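Local coordinates for bifunctional purine biosynthetic protein ADE5,7 (Cryptococcus neoformans var. grubii serotype A, PDB 7LVO), which catalyses the ATP-dependent ligation of phosphoribosylamine and glycine in de novo purine synthesis through this N-terminal GAR synthetase portion of a bifunctional enzyme, at residues A140-K146 / E331-R335; F152-H156 / G304-D308; A161-T167 / D228-E234. All blocks are in the same frame, centred on the assembly; numbering follows the deposited sequence.

Interaction 1: residues A140-K146 / E331-R335; sequences AMLEGSK and EYNVR
E143 reaches across to V334 and R335 with both oxygens of its carboxylate. With CG anti to the backbone N (chi1 -172°) and the chain extended beyond it, the acid group arrives at the bend where the strand 326-333 ends. V334 N donates to E143 OE1 at 2.8 Å, approaching on the anti side of the carboxylate and 31° out of its plane. The other oxygen, E143 OE2, forms a salt bridge with R335 NH2; the hydrogen bond within it is weak, and the very short distance of 2.5 Å leaves its exact geometry doubtful. Carboxylate and guanidinium planes are turned 62° apart, so no flat two-pronged pairing forms; the amide of N333, by contrast, stacks almost parallel to the carboxylate. E114 brings a like charge close to E143 OE2, which the arginine probably offsets in part.

K146 and E331 run side by side in the same direction, but K146 NZ and E331 OE1, 3.7 Å apart, make only a long salt bridge. E331 and N333 are predicted magnesium ligands, so the contact borders the probable metal site. On the apolar flank, L142 CB touches both V334 CG1 (3.9 Å) and Y332 CB (4.0 Å), while L142 CD2 approaches the tyrosine ring obliquely.

Two waters join the backbones. One accepts from Y332 N and donates to L142 O, at 2.9 Å to each; the second donates to the carbonyls of E143 and Y332.

The backbones of E331 and N333 bond to strand 315-323 on one side of this outermost strand, whereas Y332 turns its backbone N and O to the waters that lie between it and helix 141-144. Its ring packs against helices 146-155 and 287-307, and its hydroxyl bonds to T301 of the latter.

Interaction 2: residues F152-H156 / G304-D308; sequences FMARH and GMRED
A charged and aromatic helix-to-helix contact joins the C-terminal ends of helices 146-155 and 287-307 within the ATP-grasp region, with D308 as its polar centre. Its atom OD2 accepts two hydrogen bonds, from R155 NH2 at 2.7 Å, which is also a salt bridge, and from H156 NE2 at 3.0 Å. Both are nearly straight. The donors lie well out of the carboxylate plane, on opposite faces of it, yet the acceptor lies within the plane of the guanidinium and of the imidazole. R155 achieves this by bending at chi3 (64°), which folds the guanidinium back alongside the last helical turn toward the acid.

The H156 ring also lies flat against the other helix: G304 CA sits over one face in a CH-pi contact, 3.7 Å from the ring centroid. With no side chain on G304, the ring lies directly against its backbone; H156 and G304 are the nearest pair of CA atoms.

Next to this polar cluster, F152 has H156 CD2 over one face of its ring and presents the ring edge to D308 OD2, which is 3.2 Å from F152 CD2, and to the backbone at G304 and M305. The sulfur of M305 takes an oblique position, 4.1 Å from the F152 ring centroid and 38° off the normal, in a Met-aromatic contact. Helix 141-144 continues the apolar layer inward.

Two donors on a single oxygen should stabilise D308 as the carboxylate. E307 OE1, 3.6 Å from H156 CE1, adds a second acid beside the imidazole, so the surroundings probably favour a protonated histidine. The polar cluster thereby fixes the ring that G304 packs against, and ties the two helix ends together by charge as well as by shape.

Interaction 3: residues A161-T167 / D228-E234; sequences AAFRSFT and DEVVVEE
The ring of F166 meets V230 O near its plane, at the edge, where F166 CD1 is 4.1 Å away; V232 CG2 comes in obliquely, 4.0 Å from F166 CE1. D173 and A174 of helix 171-179 also pack on this phenylalanine. With CG anti to the carbonyl carbon (chi1 -57°), the ring rises from the sheet and tilts toward V232, while F166 CB rests 3.7 Å from V230 CG1. The F163 ring leads away from the partner strand toward K150, so CB alone packs, against E233 CB at 3.6 Å.

Strands 163-167 and 229-234 run antiparallel at 157°, the former outermost in the four-stranded sheet of the ATP-grasp domain. R164 with V232 and F166 with V230 are the hydrogen-bonded pairs, each joined by two backbone bonds, and E234 N to A162 O (2.9 Å) extends the ladder.

On the face bearing F163, S165 and T167, S165 OG lies 3.7 Å from V231 CG2, buried and without a polar partner in the model. E233 shares that face and salt-bridges K150 and K191, the latter, like E233, in the predicted ATP-binding region. At the A162/E234 end a water links A162 N to E234 OE1, whose other oxygen bonds to S185.

Helix 146-155 is the hub: interaction 1 enters it at K146, interaction 2 takes its C-terminal end, and the strand of interaction 3 follows next in the chain. The contacts nest, 3 inside 2 inside 1. Centres of 1 and 2 lie about 13 Å apart, those of 1 and 3 about 15 Å, and those of 2 and 3 about 18 Å. L142 packs on F152 and M305, Y332 on M153, V231 on K146, and A154 on F163, so all three form one connected body. Interactions 1 and 3 thereby bring the predicted magnesium ligands and the predicted ATP-binding strand together, with the side chains of E233 and E331 about 7 Å apart.

Interaction 1: residues A140-K146 / E331-R335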
# COMPACT_ATOMS: atom_id res chain seq x y z
N ALA A 140 -13.53 -2.85 3.42
CA ALA A 140 -12.15 -2.81 3.91
C ALA A 140 -11.74 -4.11 4.59
O ALA A 140 -10.54 -4.31 4.83
CB ALA A 140 -11.98 -1.64 4.88
N MET A 141 -12.69 -4.99 4.90
CA MET A 141 -12.36 -6.25 5.55
C MET A 141 -11.53 -7.17 4.66
O MET A 141 -10.94 -8.13 5.16
CB MET A 141 -13.63 -6.97 5.98
CG MET A 141 -14.47 -6.20 6.99
SD MET A 141 -15.95 -7.09 7.51
CE MET A 141 -15.27 -8.19 8.75
N LEU A 142 -11.46 -6.89 3.36
CA LEU A 142 -10.57 -7.67 2.49
C LEU A 142 -9.13 -7.63 2.99
O LEU A 142 -8.38 -8.58 2.79
CB LEU A 142 -10.64 -7.14 1.05
CG LEU A 142 -11.87 -7.48 0.22
CD1 LEU A 142 -11.77 -6.81 -1.15
CD2 LEU A 142 -12.04 -8.99 0.07
N GLU A 143 -8.73 -6.52 3.62
CA GLU A 143 -7.43 -6.43 4.26
C GLU A 143 -7.49 -6.53 5.77
O GLU A 143 -6.52 -6.97 6.39
CB GLU A 143 -6.74 -5.11 3.88
CG GLU A 143 -5.29 -5.02 4.35
CD GLU A 143 -4.63 -3.69 4.00
OE1 GLU A 143 -5.22 -2.91 3.22
OE2 GLU A 143 -3.52 -3.43 4.51
N GLY A 144 -8.62 -6.14 6.38
CA GLY A 144 -8.71 -6.13 7.83
C GLY A 144 -8.81 -7.51 8.45
O GLY A 144 -8.36 -7.71 9.59
N SER A 145 -9.38 -8.46 7.73
CA SER A 145 -9.60 -9.82 8.24
C SER A 145 -9.10 -10.82 7.21
O SER A 145 -9.78 -11.10 6.22
CB SER A 145 -11.08 -10.06 8.56
OG SER A 145 -11.33 -11.44 8.79
N LYS A 146 -7.91 -11.37 7.45
CA LYS A 146 -7.37 -12.37 6.54
C LYS A 146 -8.28 -13.58 6.45
O LYS A 146 -8.44 -14.16 5.37
CB LYS A 146 -5.96 -12.79 6.99
CG LYS A 146 -4.96 -11.64 7.03
CD LYS A 146 -3.58 -12.13 7.45
CE LYS A 146 -2.61 -10.97 7.59
NZ LYS A 146 -2.45 -10.22 6.31
N GLU A 331 -2.54 -11.80 -0.52
CA GLU A 331 -3.32 -10.94 0.36
C GLU A 331 -3.89 -9.78 -0.43
O GLU A 331 -3.33 -9.37 -1.45
CB GLU A 331 -2.45 -10.41 1.52
CG GLU A 331 -1.27 -9.57 1.05
CD GLU A 331 -0.37 -9.15 2.19
OE1 GLU A 331 -0.45 -9.77 3.28
OE2 GLU A 331 0.43 -8.21 2.01
N TYR A 332 -5.02 -9.26 0.06
CA TYR A 332 -5.61 -8.04 -0.47
C TYR A 332 -5.19 -6.87 0.42
O TYR A 332 -5.24 -6.97 1.65
CB TYR A 332 -7.14 -8.13 -0.52
CG TYR A 332 -7.71 -9.04 -1.58
CD1 TYR A 332 -7.51 -8.78 -2.92
CD2 TYR A 332 -8.47 -10.14 -1.23
CE1 TYR A 332 -8.04 -9.60 -3.90
CE2 TYR A 332 -9.00 -10.98 -2.20
CZ TYR A 332 -8.78 -10.70 -3.53
OH TYR A 332 -9.32 -11.53 -4.48
N ASN A 333 -4.78 -5.78 -0.21
CA ASN A 333 -4.63 -4.49 0.45
C ASN A 333 -5.59 -3.51 -0.22
O ASN A 333 -5.73 -3.51 -1.45
CB ASN A 333 -3.19 -3.99 0.36
CG ASN A 333 -2.24 -4.79 1.25
OD1 ASN A 333 -2.55 -5.90 1.68
ND2 ASN A 333 -1.08 -4.21 1.54
N VAL A 334 -6.26 -2.69 0.60
CA VAL A 334 -7.38 -1.90 0.11
C VAL A 334 -7.01 -0.43 0.02
O VAL A 334 -7.86 0.45 0.24
CB VAL A 334 -8.62 -2.10 1.00
CG1 VAL A 334 -9.07 -3.57 0.99
CG2 VAL A 334 -8.34 -1.63 2.42
N ARG A 335 -5.75 -0.15 -0.30
CA ARG A 335 -5.27 1.22 -0.45
C ARG A 335 -3.97 1.19 -1.22
O ARG A 335 -3.41 0.12 -1.49
CB ARG A 335 -5.10 1.90 0.92
CG ARG A 335 -4.64 0.98 2.05
CD ARG A 335 -3.32 0.32 1.75
NE ARG A 335 -2.89 -0.58 2.82
CZ ARG A 335 -1.76 -1.27 2.82
NH1 ARG A 335 -0.90 -1.18 1.82
NH2 ARG A 335 -1.49 -2.07 3.85
O HOH W 1 -6.06 -10.27 2.62
O HOH W 2 -4.63 -8.74 4.35

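Interaction 2: residues F152-H156 / G304-D308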
# COMPACT_ATOMS: atom_id res chain seq x y z
N PHE A 152 -13.57 -15.41 1.28
CA PHE A 152 -14.06 -14.73 0.09
C PHE A 152 -13.43 -15.31 -1.17
O PHE A 152 -14.12 -15.52 -2.18
CB PHE A 152 -13.77 -13.22 0.20
CG PHE A 152 -14.09 -12.45 -1.05
CD1 PHE A 152 -13.15 -12.29 -2.05
CD2 PHE A 152 -15.34 -11.88 -1.23
CE1 PHE A 152 -13.44 -11.58 -3.20
CE2 PHE A 152 -15.64 -11.17 -2.38
CZ PHE A 152 -14.69 -11.02 -3.36
N MET A 153 -12.13 -15.58 -1.14
CA MET A 153 -11.46 -16.11 -2.32
C MET A 153 -12.00 -17.50 -2.68
O MET A 153 -12.28 -17.78 -3.84
CB MET A 153 -9.95 -16.17 -2.08
CG MET A 153 -9.30 -14.81 -1.87
SD MET A 153 -7.56 -14.97 -1.36
CE MET A 153 -7.24 -13.32 -0.71
N ALA A 154 -12.15 -18.36 -1.67
CA ALA A 154 -12.64 -19.71 -1.94
C ALA A 154 -14.08 -19.69 -2.44
O ALA A 154 -14.44 -20.43 -3.36
CB ALA A 154 -12.52 -20.57 -0.68
N ARG A 155 -14.93 -18.84 -1.84
CA ARG A 155 -16.32 -18.78 -2.25
C ARG A 155 -16.47 -18.33 -3.70
O ARG A 155 -17.46 -18.68 -4.36
CB ARG A 155 -17.11 -17.85 -1.33
CG ARG A 155 -18.53 -17.60 -1.78
CD ARG A 155 -19.36 -16.88 -0.71
NE ARG A 155 -18.85 -15.55 -0.41
CZ ARG A 155 -18.05 -15.26 0.60
NH1 ARG A 155 -17.64 -16.19 1.45
NH2 ARG A 155 -17.65 -14.00 0.77
N HIS A 156 -15.53 -17.54 -4.21
CA HIS A 156 -15.59 -17.03 -5.57
C HIS A 156 -14.56 -17.68 -6.49
O HIS A 156 -14.31 -17.17 -7.58
CB HIS A 156 -15.41 -15.51 -5.57
CG HIS A 156 -16.50 -14.78 -4.85
ND1 HIS A 156 -17.77 -14.66 -5.36
CD2 HIS A 156 -16.50 -14.12 -3.67
CE1 HIS A 156 -18.51 -13.96 -4.52
NE2 HIS A 156 -17.77 -13.62 -3.48
N GLY A 304 -17.42 -10.18 -7.25
CA GLY A 304 -17.79 -10.90 -6.05
C GLY A 304 -18.21 -9.98 -4.91
O GLY A 304 -19.11 -10.31 -4.14
N MET A 305 -17.55 -8.82 -4.80
CA MET A 305 -17.89 -7.89 -3.74
C MET A 305 -19.30 -7.33 -3.92
O MET A 305 -20.03 -7.14 -2.95
CB MET A 305 -16.86 -6.76 -3.67
CG MET A 305 -15.47 -7.21 -3.22
SD MET A 305 -15.45 -7.86 -1.53
CE MET A 305 -15.47 -6.31 -0.60
N ARG A 306 -19.70 -7.06 -5.17
CA ARG A 306 -21.08 -6.65 -5.42
C ARG A 306 -22.05 -7.77 -5.04
O ARG A 306 -23.04 -7.54 -4.34
CB ARG A 306 -21.28 -6.26 -6.89
CG ARG A 306 -20.61 -4.98 -7.30
CD ARG A 306 -21.27 -4.37 -8.54
NE ARG A 306 -21.41 -5.34 -9.62
CZ ARG A 306 -20.43 -5.66 -10.47
NH1 ARG A 306 -19.23 -5.13 -10.36
NH2 ARG A 306 -20.68 -6.54 -11.44
N GLU A 307 -21.78 -8.99 -5.50
CA GLU A 307 -22.66 -10.12 -5.18
C GLU A 307 -22.79 -10.31 -3.68
O GLU A 307 -23.89 -10.55 -3.17
CB GLU A 307 -22.13 -11.39 -5.84
CG GLU A 307 -22.17 -11.35 -7.36
CD GLU A 307 -21.45 -12.53 -8.00
OE1 GLU A 307 -20.52 -13.07 -7.36
OE2 GLU A 307 -21.82 -12.90 -9.13
N ASP A 308 -21.68 -10.18 -2.94
CA ASP A 308 -21.72 -10.31 -1.50
C ASP A 308 -22.39 -9.12 -0.82
O ASP A 308 -22.60 -9.17 0.39
CB ASP A 308 -20.31 -10.51 -0.94
CG ASP A 308 -19.74 -11.88 -1.27
OD1 ASP A 308 -20.46 -12.69 -1.88
OD2 ASP A 308 -18.56 -12.13 -0.94

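Interaction 3: residues A161-T167 / D228-E234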
# COMPACT_ATOMS: atom_id res chain seq x y z
N ALA A 161 -3.69 -19.87 -1.78
CA ALA A 161 -3.13 -21.03 -1.10
C ALA A 161 -4.18 -21.73 -0.25
O ALA A 161 -5.03 -21.08 0.38
CB ALA A 161 -1.95 -20.61 -0.23
N ALA A 162 -4.13 -23.06 -0.24
CA ALA A 162 -4.98 -23.83 0.66
C ALA A 162 -4.85 -23.31 2.08
O ALA A 162 -3.78 -22.84 2.48
CB ALA A 162 -4.61 -25.31 0.61
N PHE A 163 -5.94 -23.37 2.84
CA PHE A 163 -5.97 -22.73 4.14
C PHE A 163 -7.09 -23.30 4.99
O PHE A 163 -7.98 -24.00 4.50
CB PHE A 163 -6.17 -21.21 4.00
CG PHE A 163 -7.59 -20.82 3.68
CD1 PHE A 163 -8.04 -20.84 2.37
CD2 PHE A 163 -8.47 -20.46 4.68
CE1 PHE A 163 -9.35 -20.49 2.07
CE2 PHE A 163 -9.77 -20.11 4.39
CZ PHE A 163 -10.21 -20.12 3.08
N ARG A 164 -7.04 -22.98 6.28
CA ARG A 164 -8.15 -23.18 7.20
C ARG A 164 -8.04 -22.12 8.29
O ARG A 164 -6.94 -21.87 8.81
CB ARG A 164 -8.16 -24.58 7.81
CG ARG A 164 -8.61 -25.69 6.87
CD ARG A 164 -10.03 -25.47 6.33
NE ARG A 164 -11.02 -25.28 7.39
CZ ARG A 164 -11.68 -24.16 7.62
NH1 ARG A 164 -11.53 -23.09 6.86
NH2 ARG A 164 -12.53 -24.10 8.64
N SER A 165 -9.16 -21.51 8.64
CA SER A 165 -9.20 -20.45 9.63
C SER A 165 -9.62 -21.02 10.99
O SER A 165 -10.35 -22.00 11.07
CB SER A 165 -10.16 -19.34 9.21
OG SER A 165 -9.67 -18.66 8.07
N PHE A 166 -9.13 -20.37 12.05
CA PHE A 166 -9.41 -20.80 13.41
C PHE A 166 -9.61 -19.58 14.29
O PHE A 166 -9.06 -18.51 14.03
CB PHE A 166 -8.26 -21.65 13.98
CG PHE A 166 -7.93 -22.86 13.15
CD1 PHE A 166 -7.04 -22.78 12.10
CD2 PHE A 166 -8.51 -24.09 13.44
CE1 PHE A 166 -6.74 -23.90 11.34
CE2 PHE A 166 -8.21 -25.21 12.69
CZ PHE A 166 -7.32 -25.11 11.64
N THR A 167 -10.40 -19.76 15.34
CA THR A 167 -10.58 -18.74 16.37
C THR A 167 -9.63 -19.01 17.53
O THR A 167 -9.04 -20.09 17.64
CB THR A 167 -12.03 -18.71 16.86
OG1 THR A 167 -12.36 -19.97 17.46
CG2 THR A 167 -12.98 -18.43 15.70
N ASP A 228 -7.25 -12.87 17.59
CA ASP A 228 -8.52 -13.50 17.94
C ASP A 228 -8.91 -14.57 16.93
O ASP A 228 -9.61 -15.53 17.27
CB ASP A 228 -9.62 -12.44 18.04
CG ASP A 228 -9.40 -11.47 19.19
OD1 ASP A 228 -8.37 -11.60 19.88
OD2 ASP A 228 -10.26 -10.59 19.40
N GLU A 229 -8.47 -14.41 15.68
CA GLU A 229 -8.60 -15.44 14.65
C GLU A 229 -7.25 -15.58 13.96
O GLU A 229 -6.47 -14.63 13.87
CB GLU A 229 -9.69 -15.09 13.65
CG GLU A 229 -11.09 -15.07 14.24
CD GLU A 229 -12.14 -14.58 13.26
OE1 GLU A 229 -11.76 -14.02 12.21
OE2 GLU A 229 -13.35 -14.77 13.53
N VAL A 230 -6.98 -16.79 13.46
CA VAL A 230 -5.70 -17.11 12.84
C VAL A 230 -5.96 -17.88 11.55
O VAL A 230 -6.86 -18.73 11.49
CB VAL A 230 -4.80 -17.92 13.80
CG1 VAL A 230 -5.45 -19.25 14.15
CG2 VAL A 230 -3.43 -18.14 13.17
N VAL A 231 -5.16 -17.59 10.53
CA VAL A 231 -5.22 -18.28 9.25
C VAL A 231 -3.97 -19.14 9.12
O VAL A 231 -2.85 -18.65 9.28
CB VAL A 231 -5.32 -17.29 8.08
CG1 VAL A 231 -5.11 -18.01 6.76
CG2 VAL A 231 -6.67 -16.58 8.10
N VAL A 232 -4.16 -20.42 8.82
CA VAL A 232 -3.08 -21.36 8.55
C VAL A 232 -3.21 -21.78 7.09
O VAL A 232 -4.21 -22.40 6.71
CB VAL A 232 -3.13 -22.57 9.48
CG1 VAL A 232 -1.96 -23.50 9.21
CG2 VAL A 232 -3.13 -22.12 10.94
N GLU A 233 -2.20 -21.44 6.28
CA GLU A 233 -2.27 -21.69 4.85
C GLU A 233 -0.93 -22.22 4.35
O GLU A 233 0.10 -22.10 5.01
CB GLU A 233 -2.65 -20.42 4.08
CG GLU A 233 -1.65 -19.30 4.20
CD GLU A 233 -2.07 -18.06 3.44
OE1 GLU A 233 -3.29 -17.80 3.36
OE2 GLU A 233 -1.18 -17.35 2.91
N GLU A 234 -0.97 -22.80 3.16
CA GLU A 234 0.21 -23.43 2.58
C GLU A 234 1.26 -22.38 2.22
O GLU A 234 0.94 -21.31 1.68
CB GLU A 234 -0.17 -24.24 1.34
CG GLU A 234 0.99 -25.01 0.72
CD GLU A 234 0.55 -25.88 -0.44
OE1 GLU A 234 -0.65 -25.85 -0.79
OE2 GLU A 234 1.40 -26.59 -1.01
O HOH W 3 -2.11 -24.03 -2.18